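Long-range contacts in beta-alanyl-CoA:ammonia lyase 2 (Clostridium propionicum, PDB 4MZQ), which probably catalyses, as a hot-dog-fold lyase, the reversible removal of ammonia from beta-alanyl-CoA, and is seen here with propionyl-CoA bound: residues N22-A27 with A61-G66; G79-T84 with F123-N128; K86-K91 with C115-G120. All coordinates share one frame; numbering follows the deposited sequence.

Interaction 1 of 3, residues N22-A27 with A61-G66. With 1VU (propionyl Coenzyme A), chain R.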
loop_
_atom_site.group_PDB
_atom_site.type_symbol
_atom_site.label_atom_id
_atom_site.label_comp_id
_atom_site.label_asym_id
_atom_site.label_seq_id
_atom_site.Cartn_x
_atom_site.Cartn_y
_atom_site.Cartn_z
ATOM N N ASN A 22 -15.637 -1.301 6.426
ATOM C CA ASN A 22 -14.453 -0.992 7.224
ATOM C C ASN A 22 -13.929 -2.181 8.033
ATOM O O ASN A 22 -13.298 -2.003 9.070
ATOM C CB ASN A 22 -14.762 0.188 8.139
ATOM C CG ASN A 22 -14.911 1.472 7.365
ATOM O OD1 ASN A 22 -13.998 1.873 6.658
ATOM N ND2 ASN A 22 -16.082 2.099 7.458
ATOM N N LEU A 23 -14.198 -3.386 7.543
ATOM C CA LEU A 23 -13.808 -4.621 8.217
ATOM C C LEU A 23 -12.391 -5.021 7.843
ATOM O O LEU A 23 -12.073 -5.182 6.662
ATOM C CB LEU A 23 -14.770 -5.753 7.857
ATOM C CG LEU A 23 -14.491 -7.123 8.484
ATOM C CD1 LEU A 23 -14.674 -7.094 10.007
ATOM C CD2 LEU A 23 -15.401 -8.155 7.852
ATOM N N VAL A 24 -11.554 -5.194 8.860
ATOM C CA VAL A 24 -10.179 -5.630 8.657
ATOM C C VAL A 24 -10.171 -7.154 8.504
ATOM O O VAL A 24 -10.931 -7.863 9.180
ATOM C CB VAL A 24 -9.277 -5.192 9.833
ATOM C CG1 VAL A 24 -7.855 -5.674 9.616
ATOM C CG2 VAL A 24 -9.305 -3.679 9.975
ATOM N N ASN A 25 -9.339 -7.665 7.600
ATOM C CA ASN A 25 -9.246 -9.101 7.438
ATOM C C ASN A 25 -8.442 -9.765 8.563
ATOM O O ASN A 25 -7.561 -9.155 9.179
ATOM C CB ASN A 25 -8.659 -9.451 6.059
ATOM C CG ASN A 25 -7.287 -8.828 5.796
ATOM O OD1 ASN A 25 -6.920 -7.795 6.362
ATOM N ND2 ASN A 25 -6.531 -9.457 4.898
ATOM N N GLY A 26 -8.771 -11.018 8.852
ATOM C CA GLY A 26 -8.054 -11.747 9.876
ATOM C C GLY A 26 -6.573 -11.884 9.590
ATOM O O GLY A 26 -5.756 -11.949 10.510
ATOM N N ALA A 27 -6.205 -11.935 8.314
ATOM C CA ALA A 27 -4.798 -12.034 7.966
ATOM C C ALA A 27 -3.977 -10.828 8.449
ATOM O O ALA A 27 -2.754 -10.918 8.557
ATOM C CB ALA A 27 -4.644 -12.201 6.468
ATOM N N ALA A 61 -13.030 -12.039 17.601
ATOM C CA ALA A 61 -13.863 -10.843 17.543
ATOM C C ALA A 61 -13.471 -9.990 16.343
ATOM O O ALA A 61 -12.297 -9.927 15.997
ATOM C CB ALA A 61 -13.740 -10.035 18.841
ATOM N N PRO A 62 -14.449 -9.327 15.703
ATOM C CA PRO A 62 -14.110 -8.579 14.487
ATOM C C PRO A 62 -13.286 -7.327 14.760
ATOM O O PRO A 62 -13.414 -6.719 15.833
ATOM C CB PRO A 62 -15.475 -8.198 13.911
ATOM C CG PRO A 62 -16.363 -8.125 15.102
ATOM C CD PRO A 62 -15.848 -9.125 16.110
ATOM N N VAL A 63 -12.484 -6.939 13.771
ATOM C CA VAL A 63 -11.612 -5.777 13.866
ATOM C C VAL A 63 -11.968 -4.774 12.762
ATOM O O VAL A 63 -12.201 -5.173 11.626
ATOM C CB VAL A 63 -10.141 -6.207 13.759
ATOM C CG1 VAL A 63 -9.211 -4.988 13.837
ATOM C CG2 VAL A 63 -9.812 -7.194 14.862
ATOM N N TYR A 64 -12.015 -3.484 13.121
ATOM C CA TYR A 64 -12.453 -2.402 12.232
ATOM C C TYR A 64 -11.432 -1.281 12.152
ATOM O O TYR A 64 -10.576 -1.125 13.034
ATOM C CB TYR A 64 -13.797 -1.819 12.703
ATOM C CG TYR A 64 -14.922 -2.829 12.667
ATOM C CD1 TYR A 64 -15.643 -3.058 11.503
ATOM C CD2 TYR A 64 -15.234 -3.580 13.793
ATOM C CE1 TYR A 64 -16.655 -4.010 11.464
ATOM C CE2 TYR A 64 -16.246 -4.527 13.768
ATOM C CZ TYR A 64 -16.949 -4.738 12.600
ATOM O OH TYR A 64 -17.961 -5.678 12.571
ATOM N N VAL A 65 -11.532 -0.506 11.080
ATOM C CA VAL A 65 -10.824 0.773 10.977
ATOM C C VAL A 65 -11.054 1.588 12.231
ATOM O O VAL A 65 -12.188 1.684 12.713
ATOM C CB VAL A 65 -11.305 1.568 9.761
ATOM C CG1 VAL A 65 -10.619 2.945 9.688
ATOM C CG2 VAL A 65 -11.038 0.762 8.500
ATOM N N GLY A 66 -9.980 2.146 12.776
ATOM C CA GLY A 66 -10.059 2.956 13.982
ATOM C C GLY A 66 -9.826 2.167 15.259
ATOM O O GLY A 66 -9.754 2.732 16.356
HETATM O O14 1VU R . -22.097 -26.100 14.591
HETATM P P2 1VU R . -21.677 -25.082 13.557
HETATM O O15 1VU R . -22.553 -23.858 13.512
HETATM O O16 1VU R . -21.375 -25.642 12.178
HETATM O O13 1VU R . -20.255 -24.625 14.164
HETATM C C23 1VU R . -20.128 -23.682 15.220
HETATM C C22 1VU R . -18.774 -23.882 15.863
HETATM O O12 1VU R . -18.493 -25.273 15.987
HETATM C C16 1VU R . -17.871 -23.213 14.840
HETATM N N2 1VU R . -16.578 -22.681 15.332
HETATM C C21 1VU R . -15.399 -22.978 14.792
HETATM N N6 1VU R . -15.040 -23.804 13.775
HETATM C C20 1VU R . -13.751 -23.933 13.439
HETATM N N5 1VU R . -12.798 -23.256 14.091
HETATM C C19 1VU R . -13.107 -22.424 15.111
HETATM N N4 1VU R . -12.114 -21.761 15.757
HETATM C C18 1VU R . -14.434 -22.274 15.485
HETATM N N3 1VU R . -15.069 -21.541 16.438
HETATM C C17 1VU R . -16.390 -21.796 16.325
HETATM O O11 1VU R . -18.617 -22.098 14.348
HETATM C C15 1VU R . -20.017 -22.301 14.587
HETATM C C14 1VU R . -20.636 -21.215 15.467
HETATM O O10 1VU R . -19.980 -21.208 16.733
HETATM P P1 1VU R . -20.450 -20.250 17.942
HETATM O O8 1VU R . -21.958 -20.196 17.942
HETATM O O9 1VU R . -19.675 -20.646 19.170
HETATM O O7 1VU R . -19.918 -18.839 17.379
HETATM P P 1VU R . -18.822 -17.922 18.125
HETATM O O5 1VU R . -19.373 -17.449 19.451
HETATM O O6 1VU R . -17.478 -18.610 18.061
HETATM O O4 1VU R . -18.856 -16.671 17.114
HETATM C C13 1VU R . -18.255 -16.793 15.830
HETATM C C10 1VU R . -17.941 -15.412 15.285
HETATM C C11 1VU R . -17.353 -15.550 13.882
HETATM C C12 1VU R . -19.203 -14.558 15.250
HETATM C C9 1VU R . -16.894 -14.784 16.212
HETATM O O3 1VU R . -15.895 -15.779 16.494
HETATM C C8 1VU R . -16.227 -13.588 15.592
HETATM O O2 1VU R . -16.825 -12.517 15.475
HETATM N N1 1VU R . -14.966 -13.775 15.200
HETATM C C7 1VU R . -14.213 -12.812 14.403
HETATM C C6 1VU R . -14.302 -13.155 12.918
HETATM C C5 1VU R . -13.452 -12.232 12.081
HETATM O O1 1VU R . -13.385 -11.033 12.350
HETATM N N 1VU R . -12.820 -12.810 11.065
HETATM C C4 1VU R . -11.892 -12.087 10.202
HETATM C C3 1VU R . -12.579 -11.079 9.290
HETATM S S 1VU R . -13.501 -11.871 7.935
HETATM O O HOH W 1 -11.904 -8.607 11.669
#
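Two torsions of Leu23 act together, chi1 at 180° and chi2 at 66°, to bring CD1 back to Tyr64, obliquely to its ring, although the CB of Leu23 points away from residues 61-66. Tyr64 sets CG beside its own nitrogen (chi1 -63°), and the two side chains meet at a slant, Leu23 CD1 lying 3.9 Å from Tyr64 CE1. The same methyl reaches CB of Pro62, joining the proline to the cluster. On Val24 the beta carbon sits 4.0 Å from CG1 of Val63, while Asn22 crosses Val65 at an angle, CB and OD1 both meeting its CG2.

A single beta bridge pairs Leu23 with Tyr64. Val24 N donates to Val63 O at 2.8 Å, and Val65 N reaches Asn22 O at 3.1 Å. A short strand is thus tied to the loop between strands 50-59 and 68-78, at the margin of a hot-dog fold and beside the acyl-CoA site. One water accepts from Val63 N at 2.7 Å and lies within hydrogen-bonding reach of two oxygens, Val24 O at 2.8 Å and the ligand's amide O1 at 2.9 Å. Past it, Gly26 N packs against the ligand carbon C4 at 3.6 Å. Leu50 of the second subunit packs on Leu23, and Thr20 of the third on Val65.

Interaction 2 of 3, residues G79-T84 with F123-N128. With 1VU (propionyl Coenzyme A), chain M.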
loop_
_atom_site.group_PDB
_atom_site.type_symbol
_atom_site.label_atom_id
_atom_site.label_comp_id
_atom_site.label_asym_id
_atom_site.label_seq_id
_atom_site.Cartn_x
_atom_site.Cartn_y
_atom_site.Cartn_z
ATOM N N GLY A 79 13.263 -25.611 20.642
ATOM C CA GLY A 79 13.592 -26.935 20.142
ATOM C C GLY A 79 15.015 -26.987 19.629
ATOM O O GLY A 79 15.891 -26.311 20.163
ATOM N N ASN A 80 15.251 -27.794 18.600
ATOM C CA ASN A 80 16.576 -27.895 18.000
ATOM C C ASN A 80 16.743 -26.774 16.980
ATOM O O ASN A 80 17.566 -25.872 17.156
ATOM C CB ASN A 80 16.785 -29.265 17.347
ATOM C CG ASN A 80 18.144 -29.396 16.691
ATOM O OD1 ASN A 80 19.106 -28.763 17.113
ATOM N ND2 ASN A 80 18.230 -30.218 15.648
ATOM N N GLN A 81 15.943 -26.834 15.919
ATOM C CA GLN A 81 15.897 -25.761 14.943
ATOM C C GLN A 81 14.532 -25.084 14.949
ATOM O O GLN A 81 14.307 -24.147 14.185
ATOM C CB GLN A 81 16.233 -26.298 13.544
ATOM C CG GLN A 81 17.675 -26.799 13.440
ATOM C CD GLN A 81 18.030 -27.270 12.048
ATOM O OE1 GLN A 81 18.901 -26.704 11.393
ATOM N NE2 GLN A 81 17.347 -28.309 11.582
ATOM N N SER A 82 13.633 -25.542 15.817
ATOM C CA SER A 82 12.300 -24.938 15.899
ATOM C C SER A 82 12.082 -24.262 17.247
ATOM O O SER A 82 12.746 -24.570 18.234
ATOM C CB SER A 82 11.196 -25.973 15.648
ATOM O OG SER A 82 10.928 -26.729 16.819
ATOM N N TYR A 83 11.163 -23.307 17.248
ATOM C CA TYR A 83 10.786 -22.525 18.420
ATOM C C TYR A 83 9.279 -22.429 18.391
ATOM O O TYR A 83 8.717 -21.991 17.396
ATOM C CB TYR A 83 11.392 -21.107 18.402
ATOM C CG TYR A 83 12.885 -21.068 18.145
ATOM C CD1 TYR A 83 13.401 -21.316 16.875
ATOM C CD2 TYR A 83 13.774 -20.771 19.166
ATOM C CE1 TYR A 83 14.763 -21.294 16.635
ATOM C CE2 TYR A 83 15.142 -20.754 18.938
ATOM C CZ TYR A 83 15.629 -21.003 17.667
ATOM O OH TYR A 83 16.984 -20.974 17.420
ATOM N N THR A 84 8.623 -22.845 19.465
ATOM C CA THR A 84 7.168 -22.823 19.513
ATOM C C THR A 84 6.707 -21.642 20.359
ATOM O O THR A 84 7.175 -21.445 21.478
ATOM C CB THR A 84 6.619 -24.139 20.060
ATOM O OG1 THR A 84 7.136 -25.223 19.275
ATOM C CG2 THR A 84 5.094 -24.158 20.001
ATOM N N PHE A 123 11.561 -21.231 12.589
ATOM C CA PHE A 123 12.740 -22.028 12.277
ATOM C C PHE A 123 13.980 -21.146 12.167
ATOM O O PHE A 123 13.959 -20.135 11.478
ATOM C CB PHE A 123 12.495 -22.766 10.962
ATOM C CG PHE A 123 13.695 -23.487 10.402
ATOM C CD1 PHE A 123 13.952 -24.801 10.770
ATOM C CD2 PHE A 123 14.529 -22.880 9.476
ATOM C CE1 PHE A 123 15.033 -25.488 10.248
ATOM C CE2 PHE A 123 15.625 -23.563 8.946
ATOM C CZ PHE A 123 15.872 -24.870 9.331
ATOM N N ILE A 124 15.057 -21.550 12.836
ATOM C CA ILE A 124 16.372 -20.997 12.560
ATOM C C ILE A 124 17.326 -22.162 12.362
ATOM O O ILE A 124 17.524 -22.953 13.277
ATOM C CB ILE A 124 16.892 -20.098 13.695
ATOM C CG1 ILE A 124 15.871 -19.008 14.025
ATOM C CG2 ILE A 124 18.240 -19.475 13.305
ATOM C CD1 ILE A 124 16.288 -18.132 15.195
ATOM N N ALA A 125 17.875 -22.289 11.159
ATOM C CA ALA A 125 18.845 -23.334 10.869
ATOM C C ALA A 125 19.979 -23.282 11.890
ATOM O O ALA A 125 20.374 -22.197 12.322
ATOM C CB ALA A 125 19.389 -23.180 9.446
ATOM N N LYS A 126 20.491 -24.447 12.274
ATOM C CA LYS A 126 21.488 -24.534 13.337
ATOM C C LYS A 126 22.664 -23.586 13.099
ATOM O O LYS A 126 23.107 -22.899 14.024
ATOM C CB LYS A 126 21.983 -25.981 13.484
ATOM C CG LYS A 126 22.953 -26.221 14.645
ATOM C CD LYS A 126 22.371 -25.799 16.006
ATOM C CE LYS A 126 21.126 -26.596 16.382
ATOM N NZ LYS A 126 20.553 -26.240 17.737
ATOM N N ASP A 127 23.134 -23.510 11.857
ATOM C CA ASP A 127 24.280 -22.651 11.529
ATOM C C ASP A 127 23.938 -21.162 11.550
ATOM O O ASP A 127 24.833 -20.323 11.467
ATOM C CB ASP A 127 24.865 -23.035 10.163
ATOM C CG ASP A 127 25.745 -24.271 10.233
ATOM O OD1 ASP A 127 26.230 -24.586 11.341
ATOM O OD2 ASP A 127 25.959 -24.926 9.183
ATOM N N ASN A 128 22.651 -20.839 11.664
ATOM C CA ASN A 128 22.204 -19.454 11.785
ATOM C C ASN A 128 21.899 -19.059 13.221
ATOM O O ASN A 128 21.567 -17.897 13.490
ATOM C CB ASN A 128 20.971 -19.205 10.910
ATOM C CG ASN A 128 21.316 -19.114 9.439
ATOM O OD1 ASN A 128 22.398 -18.652 9.072
ATOM N ND2 ASN A 128 20.404 -19.571 8.585
HETATM O O14 1VU M . 13.377 -30.813 16.154
HETATM P P2 1VU M . 13.301 -29.329 15.850
HETATM O O15 1VU M . 14.448 -28.827 15.014
HETATM O O16 1VU M . 12.965 -28.483 17.055
HETATM O O13 1VU M . 11.962 -29.185 14.954
HETATM C C23 1VU M . 11.931 -29.486 13.557
HETATM C C22 1VU M . 10.491 -29.782 13.203
HETATM O O12 1VU M . 9.810 -30.609 14.167
HETATM C C16 1VU M . 9.917 -28.373 13.137
HETATM N N2 1VU M . 8.757 -28.231 12.247
HETATM C C21 1VU M . 7.605 -27.714 12.656
HETATM N N6 1VU M . 7.209 -27.251 13.854
HETATM C C20 1VU M . 5.958 -26.788 13.992
HETATM N N5 1VU M . 5.091 -26.773 12.975
HETATM C C19 1VU M . 5.458 -27.225 11.759
HETATM N N4 1VU M . 4.584 -27.209 10.733
HETATM C C18 1VU M . 6.739 -27.713 11.582
HETATM N N3 1VU M . 7.406 -28.243 10.533
HETATM C C17 1VU M . 8.651 -28.560 10.955
HETATM O O11 1VU M . 10.941 -27.560 12.570
HETATM C C15 1VU M . 12.202 -28.222 12.735
HETATM C C14 1VU M . 12.793 -28.530 11.361
HETATM O O10 1VU M . 11.962 -29.441 10.628
HETATM P P1 1VU M . 12.418 -29.938 9.172
HETATM O O8 1VU M . 13.854 -30.403 9.281
HETATM O O9 1VU M . 11.378 -30.855 8.597
HETATM O O7 1VU M . 12.414 -28.514 8.411
HETATM P P 1VU M . 11.885 -28.344 6.907
HETATM O O5 1VU M . 12.691 -29.267 6.016
HETATM O O6 1VU M . 10.373 -28.379 6.934
HETATM O O4 1VU M . 12.378 -26.851 6.605
HETATM C C13 1VU M . 11.755 -25.773 7.308
HETATM C C10 1VU M . 11.809 -24.525 6.436
HETATM C C11 1VU M . 11.356 -23.316 7.257
HETATM C C12 1VU M . 13.226 -24.323 5.905
HETATM C C9 1VU M . 10.865 -24.783 5.261
HETATM O O3 1VU M . 9.662 -25.392 5.753
HETATM C C8 1VU M . 10.535 -23.521 4.512
HETATM O O2 1VU M . 11.375 -22.945 3.838
HETATM N N1 1VU M . 9.277 -23.122 4.621
HETATM C C7 1VU M . 8.812 -21.802 4.225
HETATM C C6 1VU M . 9.042 -20.835 5.373
HETATM C C5 1VU M . 8.547 -19.451 5.013
HETATM O O1 1VU M . 8.765 -19.002 3.895
HETATM N N 1VU M . 7.883 -18.795 5.972
HETATM C C4 1VU M . 7.275 -17.484 5.739
HETATM C C3 1VU M . 8.265 -16.323 5.561
HETATM S S 1VU M . 9.155 -15.934 7.097
#
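Residues 80-83 and 123-126 run roughly antiparallel, 151° apart, with Ser82 and Phe123 forming a non-hydrogen-bonded pair and Ile124 N donating to Gln81 O at 3.0 Å. Gln81 lies alongside Phe123, both side chains pointing the same way, its CB 3.6 Å from ring atom CE1. With CG beside the backbone nitrogen (chi1 -65°) and the chain extended beyond it, Gln81 carries OE1 to Lys126 N, which meets an in-plane lone pair at 2.9 Å. Lys126 bends at chi2 and chi3 to bring NZ to Asn80 O, 3.1 Å away and above the carbonyl plane; the bond to Asn80 OD1 is weak, and its strongest polar partner is Gln129 OE1, just beyond the segment. Tyr83 CE1 meets Ile124 CG1 at 3.6 Å, while its hydroxyl bonds to Asp45, a zinc ligand.

The turn also grips the 3'-phosphate of the coenzyme A. Asn80 N and Ser82 OG converge on O16, at 2.8 and 2.7 Å, joined by Ser82 N, and Gln81 N takes O15 at 2.7 Å. Phe123 offers one ring face to the methyl C12. It is a phosphate-binding turn at the start of a hot-dog strand, part of the coenzyme A site.

Interaction 3 of 3, residues K86-K91 with C115-G120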
loop_
_atom_site.group_PDB
_atom_site.type_symbol
_atom_site.label_atom_id
_atom_site.label_comp_id
_atom_site.label_asym_id
_atom_site.label_seq_id
_atom_site.Cartn_x
_atom_site.Cartn_y
_atom_site.Cartn_z
ATOM N N LYS A 86 3.350 -18.765 21.448
ATOM C CA LYS A 86 1.936 -18.453 21.561
ATOM C C LYS A 86 1.720 -16.988 21.233
ATOM O O LYS A 86 2.582 -16.140 21.493
ATOM C CB LYS A 86 1.397 -18.774 22.959
ATOM C CG LYS A 86 1.251 -20.269 23.228
ATOM C CD LYS A 86 -0.175 -20.643 23.618
ATOM C CE LYS A 86 -0.274 -22.122 23.950
ATOM N NZ LYS A 86 0.356 -22.951 22.897
ATOM N N PHE A 87 0.553 -16.707 20.662
ATOM C CA PHE A 87 0.198 -15.375 20.191
ATOM C C PHE A 87 -1.204 -14.949 20.621
ATOM O O PHE A 87 -2.118 -15.764 20.717
ATOM C CB PHE A 87 0.288 -15.309 18.667
ATOM C CG PHE A 87 1.648 -15.640 18.120
ATOM C CD1 PHE A 87 2.621 -14.660 17.999
ATOM C CD2 PHE A 87 1.952 -16.932 17.717
ATOM C CE1 PHE A 87 3.880 -14.969 17.483
ATOM C CE2 PHE A 87 3.195 -17.243 17.200
ATOM C CZ PHE A 87 4.163 -16.268 17.092
ATOM N N GLU A 88 -1.355 -13.658 20.886
ATOM C CA GLU A 88 -2.667 -13.077 21.166
ATOM C C GLU A 88 -2.868 -11.761 20.417
ATOM O O GLU A 88 -1.914 -11.081 20.058
ATOM C CB GLU A 88 -2.845 -12.850 22.673
ATOM C CG GLU A 88 -2.904 -14.149 23.485
ATOM C CD GLU A 88 -2.931 -13.924 24.993
ATOM O OE1 GLU A 88 -2.758 -12.771 25.442
ATOM O OE2 GLU A 88 -3.131 -14.908 25.734
ATOM N N ALA A 89 -4.125 -11.413 20.181
ATOM C CA ALA A 89 -4.474 -10.108 19.605
ATOM C C ALA A 89 -5.566 -9.493 20.452
ATOM O O ALA A 89 -6.575 -10.138 20.717
ATOM C CB ALA A 89 -4.941 -10.239 18.160
ATOM N N TRP A 90 -5.346 -8.258 20.878
ATOM C CA TRP A 90 -6.253 -7.558 21.780
ATOM C C TRP A 90 -6.646 -6.188 21.244
ATOM O O TRP A 90 -5.785 -5.435 20.794
ATOM C CB TRP A 90 -5.589 -7.373 23.140
ATOM C CG TRP A 90 -5.278 -8.626 23.880
ATOM C CD1 TRP A 90 -4.096 -9.302 23.882
ATOM C CD2 TRP A 90 -6.157 -9.348 24.753
ATOM N NE1 TRP A 90 -4.183 -10.410 24.701
ATOM C CE2 TRP A 90 -5.440 -10.455 25.246
ATOM C CE3 TRP A 90 -7.481 -9.165 25.161
ATOM C CZ2 TRP A 90 -6.006 -11.378 26.129
ATOM C CZ3 TRP A 90 -8.040 -10.070 26.041
ATOM C CH2 TRP A 90 -7.305 -11.173 26.512
ATOM N N LYS A 91 -7.934 -5.850 21.330
ATOM C CA LYS A 91 -8.405 -4.516 20.969
ATOM C C LYS A 91 -8.454 -3.622 22.206
ATOM O O LYS A 91 -9.112 -3.960 23.185
ATOM C CB LYS A 91 -9.789 -4.582 20.321
ATOM C CG LYS A 91 -10.272 -3.248 19.755
ATOM C CD LYS A 91 -11.697 -3.391 19.195
ATOM C CE LYS A 91 -11.845 -4.615 18.270
ATOM N NZ LYS A 91 -13.066 -4.496 17.418
ATOM N N CYS A 115 -9.239 -10.622 20.244
ATOM C CA CYS A 115 -9.571 -10.731 18.828
ATOM C C CYS A 115 -8.931 -11.912 18.144
ATOM O O CYS A 115 -9.357 -12.302 17.060
ATOM C CB CYS A 115 -9.169 -9.457 18.086
ATOM S SG CYS A 115 -10.098 -8.004 18.655
ATOM N N GLY A 116 -7.892 -12.467 18.751
ATOM C CA GLY A 116 -7.250 -13.618 18.143
ATOM C C GLY A 116 -6.314 -14.344 19.075
ATOM O O GLY A 116 -5.722 -13.740 19.968
ATOM N N THR A 117 -6.209 -15.658 18.878
ATOM C CA THR A 117 -5.175 -16.455 19.538
ATOM C C THR A 117 -4.526 -17.401 18.531
ATOM O O THR A 117 -5.119 -17.721 17.501
ATOM C CB THR A 117 -5.730 -17.285 20.710
ATOM O OG1 THR A 117 -6.705 -18.209 20.214
ATOM C CG2 THR A 117 -6.376 -16.390 21.763
ATOM N N ALA A 118 -3.305 -17.841 18.829
ATOM C CA ALA A 118 -2.620 -18.802 17.970
ATOM C C ALA A 118 -1.462 -19.459 18.674
ATOM O O ALA A 118 -0.890 -18.900 19.609
ATOM C CB ALA A 118 -2.112 -18.128 16.712
ATOM N N THR A 119 -1.114 -20.642 18.181
ATOM C CA THR A 119 0.160 -21.267 18.478
ATOM C C THR A 119 0.879 -21.372 17.136
ATOM O O THR A 119 0.295 -21.831 16.161
ATOM C CB THR A 119 -0.003 -22.665 19.121
ATOM O OG1 THR A 119 -0.692 -22.552 20.380
ATOM C CG2 THR A 119 1.370 -23.309 19.339
ATOM N N GLY A 120 2.122 -20.921 17.065
ATOM C CA GLY A 120 2.850 -21.028 15.816
ATOM C C GLY A 120 4.306 -21.286 16.104
ATOM O O GLY A 120 4.763 -21.052 17.221
#
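Phe87 and Ala118 form a hydrogen-bonded antiparallel pair: Phe87 N donates a hydrogen bond to Ala118 O at 2.8 Å, and Ala118 N donates one to Phe87 O at 3.0 Å. Their beta carbons touch on the face that also bears Ala89. The Phe87 ring, with CG beside the backbone nitrogen (chi1 -59°), extends along the neighbouring strand until its edge meets Gly120, CE2 lying 3.8 Å from Gly120 N in the plane of the ring. At the other end Cys115 and Gly116 both face Ala89 in a classic beta bulge: Cys115 N donates to Ala89 O at 2.7 Å, and the second bond to that oxygen, from Gly116 N, is weak. On the opposite face Lys86 folds back so that NZ hydrogen-bonds to Thr119 OG1 at 2.8 Å. Glu88 receives NE1 of Trp90 on OE1, from above the carboxylate plane, while Lys91 lays CB and CE against Cys115 SG and forms a salt bridge through NZ to Asp67 OD2.

Strands 82-95 and 106-123 make a beta hairpin of the hot-dog sheet. Helix 27-45 covers its Phe87, Ala89 and Ala118 face through Trp33, which also bonds to Glu88 O, and strands 68-78 and 50-59 flank the pair.

How the interactions relate
Along the chain interaction 1 closes first; interaction 2 then opens, and interaction 3 is nested inside the loop closed by interaction 2. Interaction 3 lies near the middle of the antiparallel sheet, on strands 82-95 and 106-123. Interaction 2 involves the start of the first and the end of the second, its centre about 22 Å away, and the two touch where Thr84 packs on Thr119. Interaction 1 is about 14 Å from interaction 3 between centres, joined to it by Lys91 and Cys115, and about 33 Å from interaction 2. Interactions 1 and 2 lie on opposite sides of the chain's centre, and each meets its own propionyl-CoA, so each site combines two subunits.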